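Local coordinates for protein putative NADH dehydrogenase/NAD(P)H nitroreductase (Parabacteroides distasonis, PDB 3M5K) that binds flavin mononucleotide and, as a member of the nitroreductase family, probably acts as a flavin-dependent oxidoreductase, at residues A80-G85 with L144-V149. Sequence-based numbering, arbitrary orientation.
Sequences AIVVCG and LNVIPV
Ile-81 and Ile-147 face each other as a hydrogen-bonded antiparallel pair and join the two central strands of the sheet in this FMN-binding nitroreductase fold. Ile-81 N gives a nearly straight bond to Ile-147 O (2.9 Å); the return bond, Ile-147 N to Ile-81 O, is shorter (2.8 Å) but more bent. Beside them Ala-80 sits against Pro-148, their CA atoms only 4.0 Å apart; the small methyl suits so close a pair, and Pro-148, which has no N-H to give, suits a non-hydrogen-bonded position. On the same face as Ala-80, the CG1 methyl of Val-146 touches Ala-80 CB, while its CG2 meets Val-82 CG2 at 4.0 Å; branching at CB suits the extended backbone beneath these methyls. On the other face isoleucine suits Ile-147 because its long branch carries CD1 over to Val-83 CG2 (4.0 Å), with Leu-106 packed on it.

Toward Leu-144 a side chain joins the bonding. Asn-145 has CG between its backbone N and carbonyl carbon (chi1 54°), which swings the amide alongside Val-83; OD1 accepts a long, bent bond from Val-83 N (3.3 Å), approaching nearly along the amide C=O. ND2 bonds Ser-102 OG, tying the sheet to helix 94-111, packed on the face of Val-83 and Ile-147. With an alanine here, Val-83 N and Ser-102 OG would probably both lose a partner and a gap open beside Val-83. Leu-144 N bonds Val-83 O in the carbonyl plane (2.8 Å). The Leu-144 side chain, about 6 Å from a bound FMN, packs on helix 94-111 and on Leu-96 of the second subunit. Even this end is buried rather than open to solvent. The chemistry therefore implies an apolar sheet centre held by main-chain bonds, with one buried amide serving Val-83 N-H near the flavin.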
# COMPACT_ATOMS: atom_id res chain seq x y z
N ALA A 80 18.02 -3.66 -6.44
CA ALA A 80 16.84 -2.82 -6.21
C ALA A 80 15.70 -3.37 -7.05
O ALA A 80 15.91 -3.95 -8.12
CB ALA A 80 17.13 -1.37 -6.58
N ILE A 81 14.48 -3.12 -6.58
CA ILE A 81 13.29 -3.46 -7.32
C ILE A 81 12.51 -2.18 -7.66
O ILE A 81 12.22 -1.36 -6.79
CB ILE A 81 12.38 -4.42 -6.53
CG1 ILE A 81 13.15 -5.72 -6.22
CG2 ILE A 81 11.10 -4.71 -7.32
CD1 ILE A 81 12.47 -6.66 -5.20
N VAL A 82 12.18 -2.04 -8.93
CA VAL A 82 11.38 -0.91 -9.44
C VAL A 82 9.95 -1.37 -9.71
O VAL A 82 9.73 -2.25 -10.55
CB VAL A 82 12.04 -0.31 -10.72
CG1 VAL A 82 11.22 0.87 -11.29
CG2 VAL A 82 13.51 0.15 -10.37
N VAL A 83 9.01 -0.83 -8.94
CA VAL A 83 7.61 -1.15 -9.13
C VAL A 83 7.02 -0.16 -10.13
O VAL A 83 7.11 1.04 -9.93
CB VAL A 83 6.80 -1.16 -7.79
CG1 VAL A 83 5.32 -1.57 -8.07
CG2 VAL A 83 7.51 -2.06 -6.73
N CYS A 84 6.40 -0.70 -11.19
CA CYS A 84 5.82 0.07 -12.28
C CYS A 84 4.34 -0.24 -12.46
O CYS A 84 3.89 -1.33 -12.10
CB CYS A 84 6.53 -0.24 -13.60
SG CYS A 84 8.33 0.03 -13.59
N GLY A 85 3.60 0.70 -13.04
CA GLY A 85 2.23 0.46 -13.40
C GLY A 85 2.02 0.57 -14.88
O GLY A 85 2.69 1.36 -15.59
N LEU A 144 6.76 3.76 -10.45
CA LEU A 144 6.23 4.36 -9.23
C LEU A 144 7.39 4.74 -8.30
O LEU A 144 7.39 5.80 -7.69
CB LEU A 144 5.29 3.40 -8.48
CG LEU A 144 4.70 4.00 -7.17
CD1 LEU A 144 3.91 5.32 -7.44
CD2 LEU A 144 3.79 2.91 -6.51
N ASN A 145 8.33 3.82 -8.17
CA ASN A 145 9.39 3.94 -7.16
C ASN A 145 10.62 3.12 -7.52
O ASN A 145 10.58 2.31 -8.43
CB ASN A 145 8.85 3.55 -5.76
CG ASN A 145 8.19 2.18 -5.73
OD1 ASN A 145 8.59 1.26 -6.45
ND2 ASN A 145 7.14 2.04 -4.91
N VAL A 146 11.72 3.37 -6.81
CA VAL A 146 12.83 2.44 -6.76
C VAL A 146 12.98 1.99 -5.32
O VAL A 146 13.04 2.81 -4.39
CB VAL A 146 14.19 3.07 -7.28
CG1 VAL A 146 15.31 1.97 -7.28
CG2 VAL A 146 14.00 3.74 -8.67
N ILE A 147 13.06 0.69 -5.13
CA ILE A 147 13.17 0.12 -3.78
C ILE A 147 14.50 -0.65 -3.66
O ILE A 147 14.59 -1.80 -4.04
CB ILE A 147 11.96 -0.84 -3.42
CG1 ILE A 147 10.61 -0.11 -3.64
CG2 ILE A 147 12.10 -1.37 -1.99
CD1 ILE A 147 9.36 -0.94 -3.36
N PRO A 148 15.53 0.04 -3.14
CA PRO A 148 16.75 -0.70 -2.83
C PRO A 148 16.45 -1.70 -1.72
O PRO A 148 15.63 -1.43 -0.83
CB PRO A 148 17.73 0.36 -2.37
CG PRO A 148 17.09 1.69 -2.62
CD PRO A 148 15.62 1.46 -2.80
N VAL A 149 17.09 -2.84 -1.79
CA VAL A 149 16.98 -3.84 -0.74
C VAL A 149 18.38 -4.31 -0.38
O VAL A 149 19.34 -4.18 -1.16
CB VAL A 149 16.09 -5.05 -1.13
CG1 VAL A 149 14.62 -4.65 -1.24
CG2 VAL A 149 16.56 -5.67 -2.44